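Long-range contact in GrpB family protein (PDB 2NRK), which is of unknown function but belongs to the GrpB (UPF0157) family and is probably related to nucleotidyltransferases: residues V8-F19 with V45-F56. Numbering follows the deposited sequence.
Sequences VTEYQPAWVEQF and VPNLAAKPIIDF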
loop_
_atom_site.group_PDB
_atom_site.type_symbol
_atom_site.label_atom_id
_atom_site.label_comp_id
_atom_site.label_asym_id
_atom_site.label_seq_id
_atom_site.Cartn_x
_atom_site.Cartn_y
_atom_site.Cartn_z
ATOM N N VAL A 8 -22.307 12.125 -17.489
ATOM C CA VAL A 8 -22.486 10.947 -16.630
ATOM C C VAL A 8 -23.641 10.053 -17.116
ATOM O O VAL A 8 -24.733 10.550 -17.412
ATOM C CB VAL A 8 -22.712 11.398 -15.162
ATOM C CG1 VAL A 8 -22.950 10.209 -14.231
ATOM C CG2 VAL A 8 -21.518 12.212 -14.686
ATOM N N THR A 9 -23.384 8.750 -17.219
ATOM C CA THR A 9 -24.425 7.776 -17.551
ATOM C C THR A 9 -24.630 6.818 -16.390
ATOM O O THR A 9 -23.790 6.728 -15.496
ATOM C CB THR A 9 -24.066 6.948 -18.817
ATOM O OG1 THR A 9 -23.033 5.997 -18.502
ATOM C CG2 THR A 9 -23.594 7.871 -19.953
ATOM N N GLU A 10 -25.748 6.102 -16.396
ATOM C CA GLU A 10 -25.887 4.986 -15.471
ATOM C C GLU A 10 -24.762 3.991 -15.768
ATOM O O GLU A 10 -24.153 4.028 -16.849
ATOM C CB GLU A 10 -27.266 4.333 -15.595
ATOM C CG GLU A 10 -28.415 5.230 -15.087
ATOM C CD GLU A 10 -28.197 5.773 -13.682
ATOM O OE1 GLU A 10 -27.875 4.985 -12.759
ATOM O OE2 GLU A 10 -28.341 7.004 -13.489
ATOM N N TYR A 11 -24.457 3.148 -14.796
ATOM C CA TYR A 11 -23.385 2.165 -14.947
ATOM C C TYR A 11 -23.578 1.356 -16.235
ATOM O O TYR A 11 -24.700 0.984 -16.576
ATOM C CB TYR A 11 -23.400 1.214 -13.754
ATOM C CG TYR A 11 -22.350 0.148 -13.855
ATOM C CD1 TYR A 11 -21.011 0.452 -13.618
ATOM C CD2 TYR A 11 -22.684 -1.163 -14.194
ATOM C CE1 TYR A 11 -20.026 -0.515 -13.724
ATOM C CE2 TYR A 11 -21.714 -2.137 -14.285
ATOM C CZ TYR A 11 -20.394 -1.817 -14.074
ATOM O OH TYR A 11 -19.433 -2.796 -14.156
ATOM N N GLN A 12 -22.479 1.100 -16.946
ATOM C CA GLN A 12 -22.516 0.232 -18.127
ATOM C C GLN A 12 -21.666 -1.029 -17.888
ATOM O O GLN A 12 -20.447 -0.929 -17.779
ATOM C CB GLN A 12 -22.004 0.984 -19.359
ATOM C CG GLN A 12 -22.808 2.241 -19.710
ATOM C CD GLN A 12 -22.206 3.014 -20.879
ATOM O OE1 GLN A 12 -21.800 2.419 -21.880
ATOM N NE2 GLN A 12 -22.164 4.351 -20.768
ATOM N N PRO A 13 -22.303 -2.220 -17.802
ATOM C CA PRO A 13 -21.501 -3.431 -17.597
ATOM C C PRO A 13 -20.417 -3.602 -18.645
ATOM O O PRO A 13 -19.395 -4.240 -18.355
ATOM C CB PRO A 13 -22.528 -4.583 -17.728
ATOM C CG PRO A 13 -23.836 -3.980 -17.419
ATOM C CD PRO A 13 -23.753 -2.514 -17.839
ATOM N N ALA A 14 -20.625 -3.026 -19.835
ATOM C CA ALA A 14 -19.661 -3.099 -20.922
ATOM C C ALA A 14 -18.331 -2.425 -20.593
ATOM O O ALA A 14 -17.321 -2.714 -21.252
ATOM C CB ALA A 14 -20.231 -2.484 -22.195
ATOM N N TRP A 15 -18.327 -1.524 -19.602
ATOM C CA TRP A 15 -17.077 -0.880 -19.214
ATOM C C TRP A 15 -16.020 -1.917 -18.814
ATOM O O TRP A 15 -14.818 -1.696 -18.987
ATOM C CB TRP A 15 -17.339 0.079 -18.045
ATOM C CG TRP A 15 -18.110 1.309 -18.478
ATOM C CD1 TRP A 15 -18.180 1.849 -19.732
ATOM C CD2 TRP A 15 -18.866 2.168 -17.620
ATOM N NE1 TRP A 15 -18.978 2.993 -19.713
ATOM C CE2 TRP A 15 -19.381 3.222 -18.422
ATOM C CE3 TRP A 15 -19.127 2.169 -16.242
ATOM C CZ2 TRP A 15 -20.212 4.233 -17.898
ATOM C CZ3 TRP A 15 -19.934 3.190 -15.711
ATOM C CH2 TRP A 15 -20.466 4.205 -16.545
ATOM N N VAL A 16 -16.476 -3.035 -18.255
ATOM C CA VAL A 16 -15.551 -4.110 -17.867
ATOM C C VAL A 16 -14.871 -4.728 -19.109
ATOM O O VAL A 16 -13.668 -5.005 -19.080
ATOM C CB VAL A 16 -16.258 -5.183 -17.010
ATOM C CG1 VAL A 16 -15.249 -6.256 -16.587
ATOM C CG2 VAL A 16 -16.869 -4.500 -15.741
ATOM N N GLU A 17 -15.665 -4.939 -20.165
ATOM C CA GLU A 17 -15.177 -5.450 -21.461
ATOM C C GLU A 17 -14.136 -4.494 -22.012
ATOM O O GLU A 17 -13.038 -4.906 -22.395
ATOM C CB GLU A 17 -16.317 -5.558 -22.493
ATOM C CG GLU A 17 -17.588 -6.182 -21.966
ATOM C CD GLU A 17 -18.726 -6.260 -22.977
ATOM O OE1 GLU A 17 -18.541 -5.872 -24.154
ATOM O OE2 GLU A 17 -19.815 -6.717 -22.569
ATOM N N GLN A 18 -14.508 -3.213 -22.039
ATOM C CA GLN A 18 -13.658 -2.138 -22.542
ATOM C C GLN A 18 -12.345 -2.092 -21.780
ATOM O O GLN A 18 -11.284 -1.947 -22.396
ATOM C CB GLN A 18 -14.387 -0.793 -22.447
ATOM C CG GLN A 18 -15.565 -0.749 -23.413
ATOM C CD GLN A 18 -16.532 0.389 -23.129
ATOM O OE1 GLN A 18 -17.738 0.258 -23.379
ATOM N NE2 GLN A 18 -16.024 1.494 -22.614
ATOM N N PHE A 19 -12.413 -2.218 -20.453
ATOM C CA PHE A 19 -11.219 -2.252 -19.650
ATOM C C PHE A 19 -10.321 -3.441 -20.056
ATOM O O PHE A 19 -9.153 -3.274 -20.321
ATOM C CB PHE A 19 -11.528 -2.339 -18.149
ATOM C CG PHE A 19 -10.320 -2.763 -17.348
ATOM C CD1 PHE A 19 -9.319 -1.857 -17.083
ATOM C CD2 PHE A 19 -10.138 -4.090 -16.960
ATOM C CE1 PHE A 19 -8.149 -2.235 -16.408
ATOM C CE2 PHE A 19 -8.944 -4.468 -16.276
ATOM C CZ PHE A 19 -7.972 -3.554 -16.016
ATOM N N VAL A 45 -16.433 0.313 -10.465
ATOM C CA VAL A 45 -17.322 0.019 -9.336
ATOM C C VAL A 45 -18.671 -0.411 -9.901
ATOM O O VAL A 45 -19.433 0.417 -10.418
ATOM C CB VAL A 45 -17.493 1.260 -8.443
ATOM C CG1 VAL A 45 -18.452 0.945 -7.263
ATOM C CG2 VAL A 45 -16.135 1.719 -7.922
ATOM N N PRO A 46 -18.966 -1.717 -9.869
ATOM C CA PRO A 46 -20.247 -2.106 -10.422
ATOM C C PRO A 46 -21.446 -1.322 -9.868
ATOM O O PRO A 46 -21.548 -1.071 -8.655
ATOM C CB PRO A 46 -20.351 -3.602 -10.058
ATOM C CG PRO A 46 -18.874 -4.054 -10.105
ATOM C CD PRO A 46 -18.142 -2.875 -9.462
ATOM N N ASN A 47 -22.304 -0.915 -10.799
ATOM C CA ASN A 47 -23.554 -0.186 -10.532
ATOM C C ASN A 47 -23.382 1.292 -10.137
ATOM O O ASN A 47 -24.355 1.968 -9.783
ATOM C CB ASN A 47 -24.456 -0.965 -9.564
ATOM C CG ASN A 47 -24.659 -2.406 -9.998
ATOM O OD1 ASN A 47 -24.873 -2.693 -11.180
ATOM N ND2 ASN A 47 -24.596 -3.323 -9.044
ATOM N N LEU A 48 -22.166 1.806 -10.256
ATOM C CA LEU A 48 -21.938 3.228 -9.992
ATOM C C LEU A 48 -22.125 4.030 -11.280
ATOM O O LEU A 48 -21.519 3.723 -12.299
ATOM C CB LEU A 48 -20.519 3.458 -9.432
ATOM C CG LEU A 48 -20.091 4.905 -9.181
ATOM C CD1 LEU A 48 -21.065 5.675 -8.262
ATOM C CD2 LEU A 48 -18.650 4.870 -8.590
ATOM N N ALA A 49 -22.963 5.069 -11.221
ATOM C CA ALA A 49 -23.091 6.005 -12.333
ATOM C C ALA A 49 -21.753 6.724 -12.557
ATOM O O ALA A 49 -21.044 7.056 -11.596
ATOM C CB ALA A 49 -24.200 7.021 -12.059
ATOM N N ALA A 50 -21.403 6.987 -13.812
ATOM C CA ALA A 50 -20.069 7.532 -14.103
ATOM C C ALA A 50 -19.981 8.129 -15.493
ATOM O O ALA A 50 -20.725 7.752 -16.372
ATOM C CB ALA A 50 -19.018 6.421 -14.009
ATOM N N LYS A 51 -19.017 9.013 -15.691
ATOM C CA LYS A 51 -18.617 9.380 -17.043
ATOM C C LYS A 51 -18.040 8.121 -17.693
ATOM O O LYS A 51 -17.296 7.378 -17.035
ATOM C CB LYS A 51 -17.540 10.438 -17.004
ATOM C CG LYS A 51 -18.108 11.771 -16.554
ATOM C CD LYS A 51 -17.043 12.661 -15.986
ATOM C CE LYS A 51 -16.125 13.239 -17.033
ATOM N NZ LYS A 51 -16.011 14.736 -16.798
ATOM N N PRO A 52 -18.414 7.854 -18.955
ATOM C CA PRO A 52 -17.948 6.633 -19.630
ATOM C C PRO A 52 -16.518 6.762 -20.138
ATOM O O PRO A 52 -16.269 6.695 -21.363
ATOM C CB PRO A 52 -18.928 6.488 -20.795
ATOM C CG PRO A 52 -19.352 7.847 -21.100
ATOM C CD PRO A 52 -19.360 8.619 -19.795
ATOM N N ILE A 53 -15.601 6.991 -19.201
ATOM C CA ILE A 53 -14.173 7.088 -19.474
ATOM C C ILE A 53 -13.519 6.033 -18.580
ATOM O O ILE A 53 -13.671 6.066 -17.349
ATOM C CB ILE A 53 -13.591 8.475 -19.091
ATOM C CG1 ILE A 53 -14.317 9.589 -19.870
ATOM C CG2 ILE A 53 -12.097 8.513 -19.363
ATOM C CD1 ILE A 53 -13.901 10.986 -19.438
ATOM N N ILE A 54 -12.836 5.079 -19.202
ATOM C CA ILE A 54 -12.269 3.967 -18.437
ATOM C C ILE A 54 -10.922 4.410 -17.878
ATOM O O ILE A 54 -10.049 4.832 -18.647
ATOM C CB ILE A 54 -12.033 2.704 -19.304
ATOM C CG1 ILE A 54 -13.269 2.290 -20.138
ATOM C CG2 ILE A 54 -11.541 1.530 -18.428
ATOM C CD1 ILE A 54 -14.487 1.931 -19.320
ATOM N N ASP A 55 -10.758 4.289 -16.557
ATOM C CA ASP A 55 -9.465 4.548 -15.901
ATOM C C ASP A 55 -8.669 3.278 -15.673
ATOM O O ASP A 55 -9.209 2.273 -15.105
ATOM C CB ASP A 55 -9.646 5.238 -14.543
ATOM C CG ASP A 55 -10.246 6.615 -14.685
ATOM O OD1 ASP A 55 -9.498 7.544 -15.036
ATOM O OD2 ASP A 55 -11.477 6.749 -14.451
ATOM N N PHE A 56 -7.396 3.344 -16.058
ATOM C CA PHE A 56 -6.404 2.251 -15.912
ATOM C C PHE A 56 -5.302 2.647 -14.950
ATOM O O PHE A 56 -4.756 3.773 -15.043
ATOM C CB PHE A 56 -5.745 1.904 -17.266
ATOM C CG PHE A 56 -6.725 1.502 -18.328
ATOM C CD1 PHE A 56 -6.898 0.160 -18.651
ATOM C CD2 PHE A 56 -7.493 2.455 -18.987
ATOM C CE1 PHE A 56 -7.857 -0.241 -19.600
ATOM C CE2 PHE A 56 -8.438 2.065 -19.943
ATOM C CZ PHE A 56 -8.624 0.708 -20.254
HETATM O O HOH W 1 -25.893 3.196 -12.291
HETATM O O HOH W 2 -16.935 4.099 -22.802
#
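The Y11 ring lies flat on the type II turn V45-L48: the N47 amide N sits 3.2 Å above its plane, over the ring centre, P46 CA makes a CH-pi contact on the same face, and L48 O meets the edge. CG stands anti to the backbone N (chi1 178°), which carries the ring over the P46-N47 peptide. L48 O also lies at the edge of the W15 indole; Q12 CB, from the same segment, lies over one face, toward the rim. The far rim of the indole reaches A50, CH2 standing 3.7 Å from A50 CB, while NE1 approaches P52 CB and W15 CB touches I54 CD1. Farther along, the F19 and F56 rings are nearly parallel (24°) but slid apart, with centroids at 5.2 Å; F19 O lies at the edge of F56. T9 and A50 form a single antiparallel, hydrogen-bonded bridge: T9 N donates to A50 O, and A50 N returns a bond of 2.9 Å to T9 O. Q12 NE2 donates a nearly straight hydrogen bond (168°) to T9 OG1, which in turn donates to E10 O. One water links E10 OE1, Y11 N and N47 O, another joins Q18 NE2 to P52 O. The contact packs the first turns of helix 14-30 on strand 54-60, which lies between strands 34-40 and 101-107 in the mixed sheet, and on the loop leading into it; helix 128-142 flanks this loop, where K139 NZ forms a salt bridge with E10 OE2 and K138 NZ hydrogen-bonds to A49 O.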